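Local coordinates for protein phosphoribosylamidoimidazole- succinocarboxamide synthase (Saccharomyces cerevisiae, PDB 1OBD) that catalyses the ATP-dependent joining of L-aspartate to the carboxylate of CAIR to give SAICAR, a step of de novo purine biosynthesis, at residues F63-L68 with D233-P238; P116-V121 with K217-I222; I213-F218 with S240-N245. All blocks are in the same frame, centred on the assembly; numbering follows the deposited sequence. Where two conformers were deposited one is given.

Contact 1: residues F63-L68 with D233-P238; sequences FWFKFL and DEVLTP. With MG (magnesium ion), chain F; ATP (adenosine-5'-triphosphate), chain B.
Leu236 lays its CB over one face of the Trp64 indole, a CH-pi contact 3.5 Å from the centroid of the five-membered ring. The contact sets the C-terminal end of helix 53-67 against an irregular turn that interrupts strand 228-245, a stretch that also reaches ATP and magnesium. The opposite indole face is met near its rim by Phe63 CE1, so the indole lies between the two. Its NE1 gives a weak, bent hydrogen bond to Leu236 O (2.9 Å, 123° at the hydrogen). The backbone turns at Leu236 (phi 55°), one residue beyond the valine that branches to both aromatic side chains: Val235 CG1 meets Trp64 CB at 3.8 Å, while CG2 reaches Phe65 CZ at 3.5 Å.

Glu234, bent at chi2, brings OE2 to magnesium, which Ser61 OG of helix 53-67 also binds. Thr237 OG1 donates to Glu234 OE1 (2.7 Å) from above the carboxylate plane, a second-shell bond that probably steadies the carboxylate. Asp233, in a salt bridge with Arg21, meets the nucleotide through its backbone: its N lies 3.2 Å from N7 of the ATP adenine, to which it donates a hydrogen bond.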
# COMPACT_ATOMS: atom_id res chain seq x y z
N PHE A 63 1.64 -10.29 -6.75
CA PHE A 63 2.78 -10.21 -7.65
C PHE A 63 4.03 -9.75 -6.92
O PHE A 63 5.08 -10.36 -7.07
CB PHE A 63 2.47 -9.28 -8.83
CG PHE A 63 3.69 -8.84 -9.57
CD1 PHE A 63 4.33 -7.66 -9.26
CD2 PHE A 63 4.23 -9.66 -10.53
CE1 PHE A 63 5.50 -7.30 -9.92
CE2 PHE A 63 5.39 -9.30 -11.20
CZ PHE A 63 6.01 -8.11 -10.88
N TRP A 64 3.93 -8.72 -6.12
CA TRP A 64 5.12 -8.21 -5.46
C TRP A 64 5.65 -9.19 -4.42
O TRP A 64 6.86 -9.33 -4.26
CB TRP A 64 4.87 -6.87 -4.79
CG TRP A 64 4.68 -5.72 -5.69
CD1 TRP A 64 3.58 -4.92 -5.74
CD2 TRP A 64 5.62 -5.16 -6.61
NE1 TRP A 64 3.77 -3.92 -6.65
CE2 TRP A 64 5.00 -4.03 -7.19
CE3 TRP A 64 6.91 -5.50 -7.02
CZ2 TRP A 64 5.62 -3.25 -8.13
CZ3 TRP A 64 7.53 -4.70 -7.98
CH2 TRP A 64 6.90 -3.59 -8.51
N PHE A 65 4.77 -9.85 -3.70
CA PHE A 65 5.23 -10.87 -2.73
C PHE A 65 6.04 -11.95 -3.44
O PHE A 65 7.07 -12.38 -2.94
CB PHE A 65 4.06 -11.53 -1.97
CG PHE A 65 3.50 -10.70 -0.84
CD1 PHE A 65 4.29 -10.27 0.19
CD2 PHE A 65 2.14 -10.41 -0.80
CE1 PHE A 65 3.76 -9.52 1.24
CE2 PHE A 65 1.62 -9.68 0.24
CZ PHE A 65 2.40 -9.22 1.26
N LYS A 66 5.58 -12.39 -4.59
CA LYS A 66 6.30 -13.40 -5.38
C LYS A 66 7.58 -12.80 -5.93
O LYS A 66 8.64 -13.44 -5.88
CB LYS A 66 5.41 -13.96 -6.50
CG LYS A 66 6.09 -15.02 -7.38
CD LYS A 66 5.10 -15.69 -8.30
CE LYS A 66 5.70 -16.88 -9.05
NZ LYS A 66 4.90 -17.19 -10.26
N PHE A 67 7.53 -11.58 -6.43
CA PHE A 67 8.70 -10.92 -6.98
C PHE A 67 9.82 -10.82 -5.93
O PHE A 67 11.00 -10.89 -6.27
CB PHE A 67 8.27 -9.54 -7.52
CG PHE A 67 9.34 -8.75 -8.17
CD1 PHE A 67 9.70 -9.04 -9.47
CD2 PHE A 67 9.95 -7.70 -7.53
CE1 PHE A 67 10.68 -8.28 -10.10
CE2 PHE A 67 10.91 -6.92 -8.13
CZ PHE A 67 11.29 -7.22 -9.44
N LEU A 68 9.43 -10.65 -4.67
CA LEU A 68 10.31 -10.47 -3.56
C LEU A 68 10.52 -11.74 -2.77
O LEU A 68 11.07 -11.69 -1.69
CB LEU A 68 9.82 -9.35 -2.65
CG LEU A 68 9.79 -7.97 -3.27
CD1 LEU A 68 9.13 -6.98 -2.33
CD2 LEU A 68 11.22 -7.51 -3.67
N ASP A 233 1.30 -6.61 5.82
CA ASP A 233 0.46 -5.49 5.33
C ASP A 233 0.36 -5.36 3.78
O ASP A 233 0.47 -6.35 3.03
CB ASP A 233 0.99 -4.21 5.99
CG ASP A 233 -0.03 -3.11 6.12
OD1 ASP A 233 -1.11 -3.38 6.66
OD2 ASP A 233 0.25 -1.96 5.73
N GLU A 234 0.19 -4.13 3.29
CA GLU A 234 -0.02 -3.82 1.88
C GLU A 234 1.37 -3.64 1.24
O GLU A 234 2.19 -2.98 1.86
CB GLU A 234 -0.87 -2.51 1.70
CG GLU A 234 -2.37 -2.65 1.45
CD GLU A 234 -2.74 -2.69 -0.03
OE1 GLU A 234 -2.92 -1.63 -0.73
OE2 GLU A 234 -2.85 -3.83 -0.50
N VAL A 235 1.64 -4.22 0.06
CA VAL A 235 2.96 -4.03 -0.59
C VAL A 235 2.87 -3.39 -1.98
O VAL A 235 2.30 -3.97 -2.92
CB VAL A 235 3.66 -5.41 -0.67
CG1 VAL A 235 5.00 -5.31 -1.33
CG2 VAL A 235 3.72 -6.02 0.73
N LEU A 236 3.44 -2.20 -2.08
CA LEU A 236 3.70 -1.52 -3.34
C LEU A 236 2.46 -1.37 -4.22
O LEU A 236 2.48 -1.57 -5.44
CB LEU A 236 4.88 -2.17 -4.06
CG LEU A 236 6.20 -1.88 -3.35
CD1 LEU A 236 7.20 -2.94 -3.63
CD2 LEU A 236 6.76 -0.52 -3.79
N THR A 237 1.36 -0.97 -3.61
CA THR A 237 0.18 -0.61 -4.39
C THR A 237 0.04 0.89 -4.44
O THR A 237 0.70 1.62 -3.71
CB THR A 237 -1.09 -1.17 -3.78
OG1 THR A 237 -1.39 -0.43 -2.60
CG2 THR A 237 -0.94 -2.65 -3.35
N PRO A 238 -0.81 1.39 -5.33
CA PRO A 238 -1.03 2.82 -5.37
C PRO A 238 -1.69 3.41 -4.11
O PRO A 238 -1.67 4.60 -3.94
CB PRO A 238 -1.90 3.02 -6.60
CG PRO A 238 -1.92 1.81 -7.30
CD PRO A 238 -1.50 0.67 -6.42
MG MG F . -0.97 -4.94 -0.45
PG ATP B . -5.45 2.16 6.56
O1G ATP B . -6.49 2.03 5.50
O2G ATP B . -4.18 1.34 6.23
O3G ATP B . -5.10 3.65 6.71
PB ATP B . -5.67 0.37 8.72
O1B ATP B . -6.46 0.33 9.98
O2B ATP B . -4.17 0.24 8.91
O3B ATP B . -6.08 1.70 7.97
PA ATP B . -5.46 -1.96 7.06
O1A ATP B . -6.26 -2.36 5.89
O2A ATP B . -4.06 -1.51 6.69
O3A ATP B . -6.24 -0.76 7.76
O5' ATP B . -5.48 -3.11 8.15
C5' ATP B . -4.33 -3.89 8.35
C4' ATP B . -4.11 -4.05 9.84
O4' ATP B . -3.42 -5.25 10.07
C3' ATP B . -3.21 -2.95 10.34
O3' ATP B . -3.54 -2.75 11.71
C2' ATP B . -1.81 -3.55 10.13
O2' ATP B . -0.76 -3.04 10.88
C1' ATP B . -2.10 -4.98 10.54
N9 ATP B . -1.35 -6.10 9.94
C8 ATP B . -0.84 -6.08 8.67
N7 ATP B . -0.32 -7.27 8.44
C5 ATP B . -0.43 -8.08 9.53
C6 ATP B . -0.06 -9.38 9.89
N6 ATP B . 0.38 -10.32 9.06
N1 ATP B . -0.36 -9.84 11.14
C2 ATP B . -1.03 -9.07 12.04
N3 ATP B . -1.40 -7.79 11.72
C4 ATP B . -1.10 -7.32 10.49

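Contact 2: residues P116-V121 with K217-I222. With ATP (adenosine-5'-triphosphate), chain B.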
# COMPACT_ATOMS: atom_id res chain seq x y z
N PRO A 116 5.86 -2.04 15.44
CA PRO A 116 4.94 -0.90 15.35
C PRO A 116 5.61 0.38 14.86
O PRO A 116 5.93 1.32 15.58
CB PRO A 116 4.41 -0.78 16.76
CG PRO A 116 5.52 -1.25 17.61
CD PRO A 116 6.24 -2.32 16.84
N LEU A 117 5.79 0.39 13.55
CA LEU A 117 6.45 1.42 12.82
C LEU A 117 5.93 1.43 11.38
O LEU A 117 5.74 0.38 10.77
CB LEU A 117 7.90 1.06 12.89
CG LEU A 117 8.87 2.10 12.52
CD1 LEU A 117 8.80 3.36 13.40
CD2 LEU A 117 10.28 1.55 12.55
N GLU A 118 5.68 2.61 10.81
CA GLU A 118 5.41 2.73 9.39
C GLU A 118 6.73 2.98 8.68
O GLU A 118 7.39 4.01 8.89
CB GLU A 118 4.39 3.82 9.08
CG GLU A 118 2.99 3.49 9.57
CD GLU A 118 2.01 4.61 9.30
OE1 GLU A 118 2.44 5.77 9.21
OE2 GLU A 118 0.79 4.34 9.18
N VAL A 119 7.16 2.03 7.87
CA VAL A 119 8.49 2.06 7.27
C VAL A 119 8.41 2.63 5.87
O VAL A 119 8.23 1.92 4.90
CB VAL A 119 9.19 0.73 7.34
CG1 VAL A 119 10.59 0.81 6.74
CG2 VAL A 119 9.22 0.20 8.78
N ILE A 120 8.48 3.94 5.80
CA ILE A 120 8.42 4.64 4.52
C ILE A 120 9.84 4.70 3.96
O ILE A 120 10.80 5.02 4.68
CB ILE A 120 7.85 6.06 4.68
CG1 ILE A 120 6.42 6.04 5.17
CG2 ILE A 120 7.96 6.82 3.38
CD1 ILE A 120 6.00 7.42 5.63
N VAL A 121 9.97 4.40 2.69
CA VAL A 121 11.18 4.63 1.94
C VAL A 121 10.83 5.61 0.83
O VAL A 121 9.84 5.44 0.10
CB VAL A 121 11.74 3.33 1.33
CG1 VAL A 121 12.98 3.63 0.52
CG2 VAL A 121 12.02 2.35 2.45
N LYS A 217 5.21 2.80 1.66
CA LYS A 217 5.08 2.50 3.07
C LYS A 217 4.98 1.00 3.24
O LYS A 217 4.01 0.38 2.80
CB LYS A 217 3.85 3.18 3.64
CG LYS A 217 3.71 3.01 5.11
CD LYS A 217 2.54 3.88 5.68
CE LYS A 217 1.20 3.55 5.06
NZ LYS A 217 0.75 2.20 5.51
N PHE A 218 5.96 0.46 3.92
CA PHE A 218 5.95 -0.94 4.31
C PHE A 218 5.62 -1.08 5.78
O PHE A 218 5.91 -0.19 6.60
CB PHE A 218 7.33 -1.57 4.16
CG PHE A 218 7.88 -1.67 2.74
CD1 PHE A 218 7.25 -2.42 1.76
CD2 PHE A 218 9.07 -1.06 2.40
CE1 PHE A 218 7.81 -2.51 0.48
CE2 PHE A 218 9.61 -1.17 1.12
CZ PHE A 218 9.00 -1.89 0.18
N GLU A 219 5.06 -2.23 6.14
CA GLU A 219 5.04 -2.66 7.52
C GLU A 219 5.66 -4.04 7.59
O GLU A 219 5.55 -4.87 6.67
CB GLU A 219 3.63 -2.67 8.10
CG GLU A 219 3.02 -1.28 8.30
CD GLU A 219 1.64 -1.34 8.93
OE1 GLU A 219 0.97 -0.28 8.98
OE2 GLU A 219 1.21 -2.45 9.33
N PHE A 220 6.32 -4.28 8.71
CA PHE A 220 7.03 -5.52 8.98
C PHE A 220 6.59 -6.15 10.29
O PHE A 220 6.22 -5.45 11.22
CB PHE A 220 8.55 -5.27 9.03
CG PHE A 220 9.11 -4.81 7.72
CD1 PHE A 220 9.41 -5.71 6.74
CD2 PHE A 220 9.33 -3.47 7.49
CE1 PHE A 220 9.93 -5.30 5.55
CE2 PHE A 220 9.83 -3.04 6.30
CZ PHE A 220 10.15 -3.96 5.32
N GLY A 221 6.69 -7.47 10.35
CA GLY A 221 6.61 -8.21 11.58
C GLY A 221 7.94 -8.84 11.89
O GLY A 221 8.88 -8.75 11.12
N ILE A 222 8.00 -9.51 13.04
CA ILE A 222 9.20 -10.26 13.47
C ILE A 222 8.74 -11.62 13.92
O ILE A 222 7.82 -11.73 14.74
CB ILE A 222 9.98 -9.75 14.65
CG1 ILE A 222 10.17 -8.26 14.66
CG2 ILE A 222 11.37 -10.49 14.69
CD1 ILE A 222 10.47 -7.73 16.04
PG ATP B . -5.45 2.16 6.56
O1G ATP B . -6.49 2.03 5.50
O2G ATP B . -4.18 1.34 6.23
O3G ATP B . -5.10 3.65 6.71
PB ATP B . -5.67 0.37 8.72
O1B ATP B . -6.46 0.33 9.98
O2B ATP B . -4.17 0.24 8.91
O3B ATP B . -6.08 1.70 7.97
PA ATP B . -5.46 -1.96 7.06
O1A ATP B . -6.26 -2.36 5.89
O2A ATP B . -4.06 -1.51 6.69
O3A ATP B . -6.24 -0.76 7.76
O5' ATP B . -5.48 -3.11 8.15
C5' ATP B . -4.33 -3.89 8.35
C4' ATP B . -4.11 -4.05 9.84
O4' ATP B . -3.42 -5.25 10.07
C3' ATP B . -3.21 -2.95 10.34
O3' ATP B . -3.54 -2.75 11.71
C2' ATP B . -1.81 -3.55 10.13
O2' ATP B . -0.76 -3.04 10.88
C1' ATP B . -2.10 -4.98 10.54
N9 ATP B . -1.35 -6.10 9.94
C8 ATP B . -0.84 -6.08 8.67
N7 ATP B . -0.32 -7.27 8.44
C5 ATP B . -0.43 -8.08 9.53
C6 ATP B . -0.06 -9.38 9.89
N6 ATP B . 0.38 -10.32 9.06
N1 ATP B . -0.36 -9.84 11.14
C2 ATP B . -1.03 -9.07 12.04
N3 ATP B . -1.40 -7.79 11.72
C4 ATP B . -1.10 -7.32 10.49
O HOH W 1 6.82 -2.21 10.63
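In the mixed sheet beside the ATP site, strand 211-223 runs antiparallel to strand 113-122, and here the two are joined at Val119 and Phe218. These form a hydrogen-bonded pair: Val119 N donates to Phe218 O at 2.8 Å, and Phe218 N returns a bond to Val119 O at 2.9 Å. One step on, Ile120 and Lys217 make a non-hydrogen-bonded pair. Towards residue 116 the strands part, and a water stands between them, 2.8 Å from Leu117 O and accepting a hydrogen bond from Phe220 N.

Residues alternate between the two faces of this central sheet. On the face bearing Val119 and Phe218, which packs on helix 185-208, Val119 CG2 meets the Phe220 ring at its edge, 3.9 Å from CD2. On the face of Lys217 and Ile120, the lysine chain passes obliquely over Glu118, its CD 3.7 Å from Glu118 CD. With the chain bent at chi3 and chi4 (59° and 69°), Lys217 NZ lies 4.2 Å from Glu118 OE2, beyond a salt bridge, where a weak attraction is possible; Glu118 OE1 is bonded to Ser162 on the next strand. Glu219 instead extends beyond CG (chi2 -178°) to the nucleotide, where its OE2 accepts a 2.6 Å hydrogen bond from the ribose O2' of ATP.

Contact 3: residues I213-F218 with S240-N245. With SO4 (sulfate ion), chain C.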
# COMPACT_ATOMS: atom_id res chain seq x y z
N ILE A 213 7.54 4.81 -8.85
CA ILE A 213 7.06 4.66 -7.47
C ILE A 213 7.93 5.58 -6.62
O ILE A 213 9.09 5.25 -6.31
CB ILE A 213 7.12 3.21 -7.00
CG1 ILE A 213 6.33 2.34 -7.95
CG2 ILE A 213 6.56 3.10 -5.59
CD1 ILE A 213 6.40 0.78 -7.68
N ALA A 214 7.38 6.76 -6.30
CA ALA A 214 8.18 7.82 -5.67
C ALA A 214 8.56 7.48 -4.25
O ALA A 214 9.62 7.89 -3.78
CB ALA A 214 7.44 9.12 -5.74
N ASP A 215 7.69 6.75 -3.57
CA ASP A 215 7.89 6.36 -2.20
C ASP A 215 6.91 5.25 -1.92
O ASP A 215 5.97 5.03 -2.68
CB ASP A 215 7.74 7.54 -1.23
CG ASP A 215 6.46 8.26 -1.38
OD1 ASP A 215 6.50 9.48 -1.69
OD2 ASP A 215 5.39 7.68 -1.19
N THR A 216 7.13 4.54 -0.83
CA THR A 216 6.25 3.48 -0.42
C THR A 216 6.29 3.33 1.10
O THR A 216 7.29 3.66 1.73
CB THR A 216 6.60 2.19 -1.12
OG1 THR A 216 5.48 1.29 -1.06
CG2 THR A 216 7.75 1.41 -0.48
N LYS A 217 5.21 2.80 1.66
CA LYS A 217 5.08 2.50 3.07
C LYS A 217 4.98 1.00 3.24
O LYS A 217 4.01 0.38 2.80
CB LYS A 217 3.85 3.18 3.64
CG LYS A 217 3.71 3.01 5.11
CD LYS A 217 2.54 3.88 5.68
CE LYS A 217 1.20 3.55 5.06
NZ LYS A 217 0.75 2.20 5.51
N PHE A 218 5.96 0.46 3.92
CA PHE A 218 5.95 -0.94 4.31
C PHE A 218 5.62 -1.08 5.78
O PHE A 218 5.91 -0.19 6.60
CB PHE A 218 7.33 -1.57 4.16
CG PHE A 218 7.88 -1.67 2.74
CD1 PHE A 218 7.25 -2.42 1.76
CD2 PHE A 218 9.07 -1.06 2.40
CE1 PHE A 218 7.81 -2.51 0.48
CE2 PHE A 218 9.61 -1.17 1.12
CZ PHE A 218 9.00 -1.89 0.18
N SER A 240 -0.61 2.27 -0.98
CA SER A 240 0.50 2.26 -0.03
C SER A 240 1.72 3.04 -0.49
O SER A 240 2.71 3.12 0.23
CB SER A 240 0.92 0.83 0.30
OG SER A 240 1.63 0.23 -0.77
N SER A 241 1.63 3.63 -1.67
CA SER A 241 2.76 4.22 -2.38
C SER A 241 2.30 5.40 -3.19
O SER A 241 1.12 5.53 -3.51
CB SER A 241 3.36 3.23 -3.36
OG SER A 241 3.45 1.92 -2.86
N ARG A 242 3.24 6.24 -3.54
CA ARG A 242 2.99 7.33 -4.50
C ARG A 242 3.39 6.88 -5.88
O ARG A 242 4.57 6.80 -6.20
CB ARG A 242 3.76 8.55 -4.07
CG ARG A 242 3.54 9.78 -4.81
CD ARG A 242 4.13 10.95 -4.07
NE ARG A 242 3.25 11.58 -3.08
CZ ARG A 242 3.46 11.73 -1.79
NH1 ARG A 242 2.57 12.34 -1.05
NH2 ARG A 242 4.55 11.26 -1.19
N PHE A 243 2.42 6.52 -6.70
CA PHE A 243 2.66 6.20 -8.09
C PHE A 243 2.52 7.45 -8.95
O PHE A 243 1.57 8.22 -8.83
CB PHE A 243 1.65 5.19 -8.63
CG PHE A 243 1.89 3.72 -8.26
CD1 PHE A 243 2.50 3.32 -7.09
CD2 PHE A 243 1.45 2.75 -9.12
CE1 PHE A 243 2.67 1.93 -6.81
CE2 PHE A 243 1.61 1.41 -8.84
CZ PHE A 243 2.23 1.03 -7.68
N TRP A 244 3.47 7.58 -9.85
CA TRP A 244 3.50 8.63 -10.87
C TRP A 244 3.60 8.02 -12.26
O TRP A 244 4.20 6.97 -12.46
CB TRP A 244 4.74 9.49 -10.70
CG TRP A 244 4.75 10.37 -9.50
CD1 TRP A 244 3.70 10.82 -8.77
CD2 TRP A 244 5.91 10.93 -8.91
NE1 TRP A 244 4.13 11.63 -7.76
CE2 TRP A 244 5.49 11.73 -7.84
CE3 TRP A 244 7.28 10.86 -9.21
CZ2 TRP A 244 6.39 12.42 -7.04
CZ3 TRP A 244 8.17 11.59 -8.41
CH2 TRP A 244 7.71 12.34 -7.35
N ASN A 245 3.03 8.73 -13.24
CA ASN A 245 3.20 8.39 -14.65
C ASN A 245 4.63 8.71 -15.07
O ASN A 245 5.05 9.86 -14.96
CB ASN A 245 2.24 9.23 -15.51
CG ASN A 245 0.77 9.13 -15.09
OD1 ASN A 245 0.19 10.06 -14.50
ND2 ASN A 245 0.16 8.02 -15.41
S SO4 C . 4.06 11.83 2.36
O1 SO4 C . 3.58 12.97 3.11
O2 SO4 C . 5.04 12.31 1.40
O3 SO4 C . 4.75 10.82 3.18
O4 SO4 C . 2.99 11.15 1.65
O HOH W 2 4.08 -0.59 0.22
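Ala214 CB sits over one face of the Trp244 indole, 3.5 Å from the centroid of the six-membered ring and only 8° off its normal. Phe243 is also met over one face, less centrally, by CG1 of Ile213, whose side chain runs alongside the phenylalanine and points the same way. The third flat group, the guanidinium of Arg242, is used at its edge: NH2 makes a salt bridge to Asp215 OD1 (2.7 Å) on the syn side of the carboxylate, the two planes standing 86° apart. The same NH2 donates to sulfate O2 at 2.8 Å, and NH1 to O4. A bend at chi3 (-87°) places NH2 beside Asp215 OD1. The sulfate, probably from the crystallisation liquor, is also held by Arg122 and Ser128.

Ala214 N bonds to Arg242 O (2.8 Å), Arg242 N to Asp215 O, and Lys217 N to Ser240 O. At the non-hydrogen-bonded pair Thr216-Ser241 the hydroxyl oxygens, Thr216 OG1 and Ser241 OG, lie 2.8 Å apart; Ser241 OG is also hydrogen-bonded to Thr237 O. A water gathers Thr216 OG1, Lys217 O, to which it donates, and Ser240 OG, itself also hydrogen-bonded to Thr237 N.

These are the two arms of a beta hairpin, strands 211-223 and 228-245. Strand 113-122 flanks the first arm on its other side, and helix 185-208 packs against Ile213, Thr216 and Phe218.

Overall arrangement
All three contacts meet on the central mixed sheet, where strand 211-223 lies between strands 113-122 (contact 2) and 228-245 (contact 3); contact 1 attaches helix 53-67 to the latter strand. Contacts 2 and 3 share Lys217 and Phe218, and a probable backbone hydrogen bond from Val121 N to Thr216 O (2.9 Å) continues the pairing between them. Leu236 of contact 1 reaches contact 3, its O 3.4 Å from Phe243 CZ. Contacts 1 and 2, with centres about 13 Å apart, both touch ATP, and they meet each other beside it, with Asp233 CG 3.5 Å from Glu219 OE2. The sulfate lies at contact 3.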